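Local coordinates for protein dipeptidase AC. Metallo peptidase. MEROPS family M19 (Rhodobacter sphaeroides, PDB 3LY0) that probably hydrolyses dipeptides as a zinc-dependent metallodipeptidase and binds a phosphinate mimic of L-Ala-D-Ala at a two-zinc site, at residues His13-Leu18 with His137-Glu142; Leu17-Arg22 with Asp306-Thr311; Val59-Ala64 with Trp166-Val171. One frame throughout, in Å; residues are numbered along the deposited sequence.

Overall arrangement
All three contacts touch the inhibitor LY0 in the pocket of a TIM-barrel-clan dipeptidase. Contact 1 supplies ligands to both zinc ions. Contact 2 starts from the same helix, 16-22, and ties it to the loop that carries Asp306, Gly309 and Ala310 of the pocket. The centres of contacts 1 and 2 are about 9 Å apart. Backbone bonds join them, with His13 O 2.8 Å from Asp306 N and Asp15 N 2.9 Å from Phe307 O. Contact 3 holds Trp166 of the pocket, and its centre lies about 11 Å from that of contact 1. A salt bridge from Arg168 NH2 to Glu142 OE2, 2.9 Å, links those two. Contacts 2 and 3 meet through Leu18 and Pro60.

Contact 1: residues His13-Leu18 with His137-Glu142; sequences HNDFLL and HMEGAE. With ZN (zinc ion), chain D; ZN (zinc ion), chain E; LY0 ((2R)-3-[(R)-[(1R)-1-aminoethyl](hydroxy)phosphoryl]-2-methylpropanoic acid), chain C.
His13 and Glu139 meet at a zinc ion. Their side chains cross at about a right angle, with the imidazole and carboxylate planes 76° apart. Glu139 OE1 lies at the edge of the His13 ring, in its plane, 3.0 Å from His13 NE2. This closeness is not a hydrogen bond, because both atoms bind the zinc of chain D. His13 NE2 is 2.2 Å from that zinc, and Glu139 OE1 is 2.1 Å from it. Asp15 grips the same ion with both OD1 and OD2. N1 and O31 of the inhibitor LY0 bring the ligand atoms to six. Glu139 has CG anti to its backbone N (chi1 176°) and an extended chain beyond, which carries the carboxylate out to the metals. Glu139 OE2 binds the second zinc, chain E, at 2.1 Å, and the carboxylate bridges the pair. His212 and His233 complete that site, together with O31, O32 and O62 of LY0.

His137 stands behind the metal ligands. Its ring lies oblique to that of His13, with the planes 85° apart and His137 CD2 4.1 Å from His13 ND1. A hydrogen bond between His137 ND1 and Ser161 OG fixes the ring's rotation. With an alanine here, Ser161 would probably lose its partner, and a gap would open beside the metal-binding ring of His13. The ring of His233 also stacks on His13.

Asn14 OD1 accepts from Phe16 N at 2.8 Å, an Asx turn that leads into helix 16-22. Strand 50-57 ties the two segments together, bonding through its backbone to Asn14 and to His137. Strand 132-139, parallel to it, ends at Glu139, and helix 89-109 packs against Phe16 and Leu17.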
loop_
_atom_site.group_PDB
_atom_site.type_symbol
_atom_site.label_atom_id
_atom_site.label_comp_id
_atom_site.label_asym_id
_atom_site.label_seq_id
_atom_site.Cartn_x
_atom_site.Cartn_y
_atom_site.Cartn_z
ATOM N N HIS A 13 1.965 -0.311 -3.023
ATOM C CA HIS A 13 1.242 0.860 -2.527
ATOM C C HIS A 13 1.983 2.170 -2.715
ATOM O O HIS A 13 3.075 2.340 -2.175
ATOM C CB HIS A 13 0.950 0.712 -1.027
ATOM C CG HIS A 13 0.026 1.761 -0.500
ATOM N ND1 HIS A 13 -1.346 1.607 -0.515
ATOM C CD2 HIS A 13 0.262 2.988 0.032
ATOM C CE1 HIS A 13 -1.909 2.680 0.010
ATOM N NE2 HIS A 13 -0.961 3.534 0.343
ATOM N N ASN A 14 1.376 3.109 -3.440
ATOM C CA ASN A 14 1.912 4.469 -3.446
ATOM C C ASN A 14 0.804 5.500 -3.379
ATOM O O ASN A 14 -0.339 5.210 -3.735
ATOM C CB ASN A 14 2.827 4.724 -4.661
ATOM C CG ASN A 14 2.053 5.026 -5.929
ATOM O OD1 ASN A 14 1.443 6.089 -6.069
ATOM N ND2 ASN A 14 2.083 4.092 -6.873
ATOM N N ASP A 15 1.157 6.694 -2.906
ATOM C CA ASP A 15 0.215 7.791 -2.777
ATOM C C ASP A 15 0.519 8.951 -3.721
ATOM O O ASP A 15 0.253 10.105 -3.402
ATOM C CB ASP A 15 0.169 8.268 -1.327
ATOM C CG ASP A 15 -0.406 7.220 -0.401
ATOM O OD1 ASP A 15 -1.608 6.898 -0.534
ATOM O OD2 ASP A 15 0.332 6.692 0.447
ATOM N N PHE A 16 1.060 8.641 -4.895
ATOM C CA PHE A 16 1.299 9.683 -5.881
ATOM C C PHE A 16 0.045 10.508 -6.180
ATOM O O PHE A 16 0.138 11.710 -6.400
ATOM C CB PHE A 16 1.846 9.087 -7.173
ATOM C CG PHE A 16 2.127 10.108 -8.230
ATOM C CD1 PHE A 16 1.302 10.211 -9.333
ATOM C CD2 PHE A 16 3.197 10.981 -8.100
ATOM C CE1 PHE A 16 1.547 11.155 -10.315
ATOM C CE2 PHE A 16 3.449 11.932 -9.066
ATOM C CZ PHE A 16 2.625 12.017 -10.181
ATOM N N LEU A 17 -1.125 9.875 -6.185
ATOM C CA LEU A 17 -2.352 10.600 -6.506
ATOM C C LEU A 17 -2.616 11.741 -5.520
ATOM O O LEU A 17 -3.250 12.734 -5.871
ATOM C CB LEU A 17 -3.557 9.654 -6.566
ATOM C CG LEU A 17 -3.589 8.692 -7.757
ATOM C CD1 LEU A 17 -4.694 7.680 -7.569
ATOM C CD2 LEU A 17 -3.771 9.460 -9.077
ATOM N N LEU A 18 -2.125 11.610 -4.291
ATOM C CA LEU A 18 -2.322 12.674 -3.322
ATOM C C LEU A 18 -1.622 13.946 -3.783
ATOM O O LEU A 18 -2.082 15.061 -3.521
ATOM C CB LEU A 18 -1.823 12.238 -1.937
ATOM C CG LEU A 18 -2.108 13.174 -0.764
ATOM C CD1 LEU A 18 -3.593 13.252 -0.468
ATOM C CD2 LEU A 18 -1.343 12.679 0.463
ATOM N N HIS A 137 -6.646 1.517 -6.613
ATOM C CA HIS A 137 -6.762 1.008 -5.255
ATOM C C HIS A 137 -7.438 2.054 -4.392
ATOM O O HIS A 137 -7.176 3.245 -4.549
ATOM C CB HIS A 137 -5.363 0.732 -4.689
ATOM C CG HIS A 137 -5.355 0.390 -3.229
ATOM N ND1 HIS A 137 -5.641 -0.876 -2.764
ATOM C CD2 HIS A 137 -5.100 1.148 -2.136
ATOM C CE1 HIS A 137 -5.552 -0.884 -1.444
ATOM N NE2 HIS A 137 -5.227 0.330 -1.038
ATOM N N MET A 138 -8.303 1.622 -3.478
ATOM C CA MET A 138 -8.938 2.541 -2.540
ATOM C C MET A 138 -8.437 2.225 -1.131
ATOM O O MET A 138 -8.599 1.110 -0.652
ATOM C CB MET A 138 -10.467 2.370 -2.638
ATOM C CG MET A 138 -11.312 3.270 -1.746
ATOM S SD MET A 138 -13.072 3.266 -2.230
ATOM C CE MET A 138 -12.902 3.842 -3.891
ATOM N N GLU A 139 -7.797 3.198 -0.487
ATOM C CA GLU A 139 -7.239 3.016 0.848
ATOM C C GLU A 139 -8.200 3.651 1.830
ATOM O O GLU A 139 -8.150 4.860 2.053
ATOM C CB GLU A 139 -5.873 3.696 0.943
ATOM C CG GLU A 139 -5.254 3.634 2.340
ATOM C CD GLU A 139 -3.800 4.086 2.363
ATOM O OE1 GLU A 139 -3.406 4.910 1.516
ATOM O OE2 GLU A 139 -3.046 3.616 3.221
ATOM N N GLY A 140 -9.063 2.830 2.425
ATOM C CA GLY A 140 -10.179 3.323 3.226
ATOM C C GLY A 140 -11.384 3.426 2.320
ATOM O O GLY A 140 -11.304 3.992 1.229
ATOM N N ALA A 141 -12.500 2.848 2.746
ATOM C CA ALA A 141 -13.654 2.716 1.872
ATOM C C ALA A 141 -14.760 3.738 2.152
ATOM O O ALA A 141 -15.934 3.455 1.903
ATOM C CB ALA A 141 -14.199 1.300 1.947
ATOM N N GLU A 142 -14.388 4.919 2.633
ATOM C CA GLU A 142 -15.374 5.946 2.950
ATOM C C GLU A 142 -16.238 6.344 1.762
ATOM O O GLU A 142 -17.388 6.742 1.944
ATOM C CB GLU A 142 -14.695 7.194 3.482
ATOM C CG GLU A 142 -14.091 7.024 4.852
ATOM C CD GLU A 142 -12.640 6.597 4.834
ATOM O OE1 GLU A 142 -12.100 6.225 3.767
ATOM O OE2 GLU A 142 -12.036 6.641 5.921
HETATM ZN ZN ZN D . -1.379 5.531 1.251
HETATM ZN ZN ZN E . -1.257 3.501 4.312
HETATM P P LY0 C . -0.288 6.095 4.206
HETATM C C1 LY0 C . -1.218 8.711 4.517
HETATM N N1 LY0 C . -1.906 7.413 2.520
HETATM C C2 LY0 C . -0.847 7.674 3.479
HETATM C C4 LY0 C . 1.297 6.334 5.104
HETATM C C5 LY0 C . 1.347 5.751 6.488
HETATM C C6 LY0 C . 0.827 4.340 6.550
HETATM C C7 LY0 C . 2.650 5.970 7.214
HETATM O O31 LY0 C . -0.144 5.144 3.042
HETATM O O32 LY0 C . -1.407 5.551 5.155
HETATM O O61 LY0 C . 0.547 3.794 7.759
HETATM O O62 LY0 C . 0.618 3.677 5.520
#

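Contact 2: residues Leu17-Arg22 with Asp306-Thr311; sequences LLRLLR and DFDGAT. With LY0 ((2R)-3-[(R)-[(1R)-1-aminoethyl](hydroxy)phosphoryl]-2-methylpropanoic acid), chain C.
Arg19 reaches Asp308 through a bend in its chain. CG stands anti to the carbonyl carbon, and chi3 is 51°, which turns the guanidinium across the carboxylate. Asp308 also has CG anti to its carbonyl carbon, beside its backbone N. The two side chains cross at about a right angle, and their flat groups are turned 63° against each other. The bend also lays the aliphatic part of the arginine alongside the acid, with Arg19 CD 3.4 Å from Asp308 OD1.

One salt bridge joins the pair. Arg19 NH1 donates to Asp308 OD2 at 3.0 Å, with an N-H...O angle of 150°. The oxygen lies in the guanidinium plane, at its edge. The nitrogen, however, comes from above the carboxylate plane. Asp308 OD1 is 3.5 Å from Arg19 NH1 and is not bonded to it. This is a single-pronged bridge, not a paired one.

Both groups have further partners. Arg19 NH1 also bonds to Leu40 O, and Arg19 NH2 makes a salt bridge with Asp35. Asp308 OD1 accepts from His39 N.

The same loop continues to the ligand pocket. Gly309 N bonds to Asp306 O at 2.9 Å and closes the turn. Asp306 OD1 lies 2.7 Å from LY0 O31. Gly309 O is 3.2 Å from LY0 C4, and Ala310 CB is 4.0 Å from LY0 C7.

The negative charge of Asp308 is probably offset by Arg19, while the N-H of His39 holds OD1. Arg19 faces two acids, Asp308 and Asp35, so its charge is probably shared between them. The Asp308 side chain stays about 8 Å from the nearer zinc, nearest atoms. The bridge joins helix 16-22 to the pocket loop and takes no part in metal binding.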
loop_
_atom_site.group_PDB
_atom_site.type_symbol
_atom_site.label_atom_id
_atom_site.label_comp_id
_atom_site.label_asym_id
_atom_site.label_seq_id
_atom_site.Cartn_x
_atom_site.Cartn_y
_atom_site.Cartn_z
ATOM N N LEU A 17 -1.125 9.875 -6.185
ATOM C CA LEU A 17 -2.352 10.600 -6.506
ATOM C C LEU A 17 -2.616 11.741 -5.520
ATOM O O LEU A 17 -3.250 12.734 -5.871
ATOM C CB LEU A 17 -3.557 9.654 -6.566
ATOM C CG LEU A 17 -3.589 8.692 -7.757
ATOM C CD1 LEU A 17 -4.694 7.680 -7.569
ATOM C CD2 LEU A 17 -3.771 9.460 -9.077
ATOM N N LEU A 18 -2.125 11.610 -4.291
ATOM C CA LEU A 18 -2.322 12.674 -3.322
ATOM C C LEU A 18 -1.622 13.946 -3.783
ATOM O O LEU A 18 -2.082 15.061 -3.521
ATOM C CB LEU A 18 -1.823 12.238 -1.937
ATOM C CG LEU A 18 -2.108 13.174 -0.764
ATOM C CD1 LEU A 18 -3.593 13.252 -0.468
ATOM C CD2 LEU A 18 -1.343 12.679 0.463
ATOM N N ARG A 19 -0.514 13.789 -4.494
ATOM C CA ARG A 19 0.203 14.957 -4.982
ATOM C C ARG A 19 -0.560 15.668 -6.083
ATOM O O ARG A 19 -0.513 16.897 -6.188
ATOM C CB ARG A 19 1.618 14.585 -5.400
ATOM C CG ARG A 19 2.478 14.301 -4.158
ATOM C CD ARG A 19 3.867 13.821 -4.487
ATOM N NE ARG A 19 4.522 14.707 -5.436
ATOM C CZ ARG A 19 5.411 14.298 -6.327
ATOM N NH1 ARG A 19 5.761 13.016 -6.379
ATOM N NH2 ARG A 19 5.941 15.171 -7.170
ATOM N N LEU A 20 -1.291 14.904 -6.885
ATOM C CA LEU A 20 -2.134 15.514 -7.906
ATOM C C LEU A 20 -3.362 16.166 -7.279
ATOM O O LEU A 20 -3.796 17.231 -7.722
ATOM C CB LEU A 20 -2.523 14.496 -8.986
ATOM C CG LEU A 20 -1.315 13.871 -9.699
ATOM C CD1 LEU A 20 -1.737 12.981 -10.852
ATOM C CD2 LEU A 20 -0.322 14.947 -10.180
ATOM N N LEU A 21 -3.908 15.537 -6.243
ATOM C CA LEU A 21 -5.025 16.117 -5.495
ATOM C C LEU A 21 -4.633 17.479 -4.939
ATOM O O LEU A 21 -5.429 18.421 -4.962
ATOM C CB LEU A 21 -5.447 15.203 -4.337
ATOM C CG LEU A 21 -6.684 15.666 -3.546
ATOM C CD1 LEU A 21 -7.947 15.552 -4.385
ATOM C CD2 LEU A 21 -6.838 14.896 -2.233
ATOM N N ARG A 22 -3.403 17.576 -4.448
ATOM C CA ARG A 22 -2.950 18.783 -3.758
ATOM C C ARG A 22 -2.535 19.919 -4.687
ATOM O O ARG A 22 -2.504 21.075 -4.271
ATOM C CB ARG A 22 -1.833 18.446 -2.765
ATOM C CG ARG A 22 -2.359 17.684 -1.556
ATOM C CD ARG A 22 -1.264 17.154 -0.659
ATOM N NE ARG A 22 -1.824 16.744 0.630
ATOM C CZ ARG A 22 -1.113 16.281 1.652
ATOM N NH1 ARG A 22 0.203 16.160 1.546
ATOM N NH2 ARG A 22 -1.721 15.947 2.786
ATOM N N ASP A 306 4.995 2.534 -0.120
ATOM C CA ASP A 306 4.414 3.730 0.474
ATOM C C ASP A 306 5.107 4.974 -0.080
ATOM O O ASP A 306 5.143 6.017 0.574
ATOM C CB ASP A 306 4.506 3.692 2.006
ATOM C CG ASP A 306 3.217 4.145 2.686
ATOM O OD1 ASP A 306 2.278 4.630 2.005
ATOM O OD2 ASP A 306 3.142 4.004 3.923
ATOM N N PHE A 307 5.645 4.874 -1.297
ATOM C CA PHE A 307 6.164 6.065 -1.974
ATOM C C PHE A 307 5.121 7.189 -1.961
ATOM O O PHE A 307 3.935 6.968 -2.253
ATOM C CB PHE A 307 6.548 5.780 -3.434
ATOM C CG PHE A 307 7.873 5.082 -3.620
ATOM C CD1 PHE A 307 8.998 5.460 -2.906
ATOM C CD2 PHE A 307 7.994 4.067 -4.572
ATOM C CE1 PHE A 307 10.222 4.819 -3.116
ATOM C CE2 PHE A 307 9.206 3.425 -4.779
ATOM C CZ PHE A 307 10.314 3.800 -4.047
ATOM N N ASP A 308 5.588 8.394 -1.627
ATOM C CA ASP A 308 4.770 9.609 -1.531
ATOM C C ASP A 308 3.736 9.605 -0.407
ATOM O O ASP A 308 2.937 10.535 -0.289
ATOM C CB ASP A 308 4.168 9.984 -2.889
ATOM C CG ASP A 308 5.182 10.657 -3.803
ATOM O OD1 ASP A 308 5.983 11.463 -3.286
ATOM O OD2 ASP A 308 5.186 10.380 -5.020
ATOM N N GLY A 309 3.783 8.581 0.443
ATOM C CA GLY A 309 2.911 8.519 1.607
ATOM C C GLY A 309 3.623 8.604 2.950
ATOM O O GLY A 309 2.980 8.835 3.970
ATOM N N ALA A 310 4.941 8.430 2.963
ATOM C CA ALA A 310 5.706 8.365 4.207
ATOM C C ALA A 310 7.159 8.755 3.983
ATOM O O ALA A 310 7.645 8.745 2.860
ATOM C CB ALA A 310 5.638 6.957 4.774
ATOM N N THR A 311 7.863 9.075 5.063
ATOM C CA THR A 311 9.312 9.247 4.985
ATOM C C THR A 311 9.953 7.869 4.859
ATOM O O THR A 311 9.589 6.949 5.596
ATOM C CB THR A 311 9.862 9.938 6.242
ATOM O OG1 THR A 311 9.251 11.228 6.369
ATOM C CG2 THR A 311 11.377 10.108 6.142
HETATM P P LY0 C . -0.288 6.095 4.206
HETATM C C1 LY0 C . -1.218 8.711 4.517
HETATM N N1 LY0 C . -1.906 7.413 2.520
HETATM C C2 LY0 C . -0.847 7.674 3.479
HETATM C C4 LY0 C . 1.297 6.334 5.104
HETATM C C5 LY0 C . 1.347 5.751 6.488
HETATM C C6 LY0 C . 0.827 4.340 6.550
HETATM C C7 LY0 C . 2.650 5.970 7.214
HETATM O O31 LY0 C . -0.144 5.144 3.042
HETATM O O32 LY0 C . -1.407 5.551 5.155
HETATM O O61 LY0 C . 0.547 3.794 7.759
HETATM O O62 LY0 C . 0.618 3.677 5.520
#

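Contact 3: residues Val59-Ala64 with Trp166-Val171; sequences VPSPQA and WSRPTV. With LY0 ((2R)-3-[(R)-[(1R)-1-aminoethyl](hydroxy)phosphoryl]-2-methylpropanoic acid), chain C.
Arg168 grips the backbone of Val59 end-on. Arg168 NH1 and Arg168 NH2 both donate to Val59 O, each at 2.9 Å. Both nitrogens lie in the carbonyl plane, while the oxygen sits 16° out of the guanidinium plane. NH1 has a second acceptor, Ser61 OG, at 2.8 Å from Arg168 NH1 and a straighter 153° at the hydrogen. That hydroxyl lies at the guanidinium edge. Three bonds therefore fix the arginine head's rotation. Its chain has CG anti to the backbone N (chi1 177°), then bends at chi3.

Around this shell, Trp166 CE3 lies 3.6 Å above the guanidinium plane of Arg168, toward its rim. Glu142 forms a salt bridge with Arg168 NH2, which probably offsets the charge of this buried arginine. Trp166 in turn points its N-H edge at the inhibitor. Trp166 NE1 donates to LY0 O32 at 2.7 Å, in the plane of the indole, and its ring also meets those of Tyr58 and His212.

The two segments are loops after parallel strands 50-57 and 159-163. Such loops at the C-terminal ends of the strands form the active-site mouth in TIM-barrel enzymes, and here Arg168 ties two together behind Trp166, which touches the inhibitor.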
loop_
_atom_site.group_PDB
_atom_site.type_symbol
_atom_site.label_atom_id
_atom_site.label_comp_id
_atom_site.label_asym_id
_atom_site.label_seq_id
_atom_site.Cartn_x
_atom_site.Cartn_y
_atom_site.Cartn_z
ATOM N N VAL A 59 -8.469 9.369 1.129
ATOM C CA VAL A 59 -9.117 10.636 1.456
ATOM C C VAL A 59 -8.520 11.197 2.743
ATOM O O VAL A 59 -8.670 10.604 3.809
ATOM C CB VAL A 59 -10.646 10.446 1.628
ATOM C CG1 VAL A 59 -11.310 11.749 2.063
ATOM C CG2 VAL A 59 -11.259 9.925 0.345
ATOM N N PRO A 60 -7.821 12.344 2.654
ATOM C CA PRO A 60 -7.215 12.896 3.877
ATOM C C PRO A 60 -8.232 13.515 4.830
ATOM O O PRO A 60 -9.245 14.064 4.398
ATOM C CB PRO A 60 -6.294 14.003 3.347
ATOM C CG PRO A 60 -6.122 13.711 1.882
ATOM C CD PRO A 60 -7.388 13.055 1.442
ATOM N N SER A 61 -7.934 13.431 6.125
ATOM C CA SER A 61 -8.694 14.129 7.157
ATOM C C SER A 61 -8.256 15.590 7.222
ATOM O O SER A 61 -7.188 15.940 6.713
ATOM C CB SER A 61 -8.454 13.469 8.516
ATOM O OG SER A 61 -9.165 12.253 8.632
ATOM N N PRO A 62 -9.072 16.451 7.861
ATOM C CA PRO A 62 -8.739 17.881 7.954
ATOM C C PRO A 62 -7.358 18.123 8.563
ATOM O O PRO A 62 -6.623 18.997 8.086
ATOM C CB PRO A 62 -9.845 18.436 8.854
ATOM C CG PRO A 62 -11.013 17.529 8.591
ATOM C CD PRO A 62 -10.392 16.156 8.443
ATOM N N GLN A 63 -7.012 17.366 9.602
ATOM C CA GLN A 63 -5.635 17.281 10.060
ATOM C C GLN A 63 -5.017 16.131 9.278
ATOM O O GLN A 63 -5.165 14.973 9.661
ATOM C CB GLN A 63 -5.562 16.957 11.555
ATOM C CG GLN A 63 -6.138 18.004 12.499
ATOM C CD GLN A 63 -6.276 17.479 13.926
ATOM O OE1 GLN A 63 -5.280 17.260 14.627
ATOM N NE2 GLN A 63 -7.514 17.277 14.362
ATOM N N ALA A 64 -4.342 16.442 8.180
ATOM C CA ALA A 64 -3.838 15.386 7.305
ATOM C C ALA A 64 -2.737 14.577 7.990
ATOM O O ALA A 64 -2.174 15.003 9.003
ATOM C CB ALA A 64 -3.343 15.969 5.997
ATOM N N TRP A 166 -8.641 3.046 6.510
ATOM C CA TRP A 166 -7.358 3.672 6.749
ATOM C C TRP A 166 -7.242 3.695 8.284
ATOM O O TRP A 166 -7.968 2.957 8.963
ATOM C CB TRP A 166 -7.324 5.070 6.112
ATOM C CG TRP A 166 -6.012 5.739 6.263
ATOM C CD1 TRP A 166 -4.814 5.335 5.724
ATOM C CD2 TRP A 166 -5.736 6.926 7.013
ATOM N NE1 TRP A 166 -3.814 6.200 6.104
ATOM C CE2 TRP A 166 -4.349 7.178 6.903
ATOM C CE3 TRP A 166 -6.518 7.791 7.786
ATOM C CZ2 TRP A 166 -3.733 8.266 7.520
ATOM C CZ3 TRP A 166 -5.893 8.874 8.410
ATOM C CH2 TRP A 166 -4.519 9.099 8.269
ATOM N N SER A 167 -6.350 4.515 8.834
ATOM C CA SER A 167 -6.224 4.603 10.293
ATOM C C SER A 167 -7.262 5.593 10.840
ATOM O O SER A 167 -6.923 6.672 11.338
ATOM C CB SER A 167 -4.792 4.976 10.671
ATOM O OG SER A 167 -3.930 3.845 10.550
ATOM N N ARG A 168 -8.535 5.207 10.717
ATOM C CA ARG A 168 -9.664 6.101 10.955
ATOM C C ARG A 168 -10.928 5.256 10.846
ATOM O O ARG A 168 -10.995 4.367 10.006
ATOM C CB ARG A 168 -9.650 7.199 9.884
ATOM C CG ARG A 168 -10.804 8.192 9.932
ATOM C CD ARG A 168 -10.607 9.263 8.860
ATOM N NE ARG A 168 -10.539 8.662 7.528
ATOM C CZ ARG A 168 -9.801 9.118 6.524
ATOM N NH1 ARG A 168 -9.052 10.201 6.669
ATOM N NH2 ARG A 168 -9.821 8.475 5.361
ATOM N N PRO A 169 -11.924 5.499 11.717
ATOM C CA PRO A 169 -13.116 4.644 11.684
ATOM C C PRO A 169 -13.925 4.828 10.399
ATOM O O PRO A 169 -13.971 5.939 9.868
ATOM C CB PRO A 169 -13.923 5.132 12.897
ATOM C CG PRO A 169 -13.461 6.536 13.122
ATOM C CD PRO A 169 -11.987 6.500 12.798
ATOM N N THR A 170 -14.552 3.755 9.924
ATOM C CA THR A 170 -15.464 3.832 8.783
ATOM C C THR A 170 -16.744 3.078 9.132
ATOM O O THR A 170 -16.818 2.442 10.184
ATOM C CB THR A 170 -14.870 3.180 7.523
ATOM O OG1 THR A 170 -14.862 1.755 7.675
ATOM C CG2 THR A 170 -13.459 3.694 7.242
ATOM N N VAL A 171 -17.744 3.137 8.255
ATOM C CA VAL A 171 -18.962 2.358 8.472
ATOM C C VAL A 171 -18.708 0.851 8.413
ATOM O O VAL A 171 -19.593 0.056 8.716
ATOM C CB VAL A 171 -20.075 2.728 7.461
ATOM C CG1 VAL A 171 -20.472 4.186 7.619
ATOM C CG2 VAL A 171 -19.644 2.441 6.026
HETATM P P LY0 C . -0.288 6.095 4.206
HETATM C C1 LY0 C . -1.218 8.711 4.517
HETATM N N1 LY0 C . -1.906 7.413 2.520
HETATM C C2 LY0 C . -0.847 7.674 3.479
HETATM C C4 LY0 C . 1.297 6.334 5.104
HETATM C C5 LY0 C . 1.347 5.751 6.488
HETATM C C6 LY0 C . 0.827 4.340 6.550
HETATM C C7 LY0 C . 2.650 5.970 7.214
HETATM O O31 LY0 C . -0.144 5.144 3.042
HETATM O O32 LY0 C . -1.407 5.551 5.155
HETATM O O61 LY0 C . 0.547 3.794 7.759
HETATM O O62 LY0 C . 0.618 3.677 5.520
#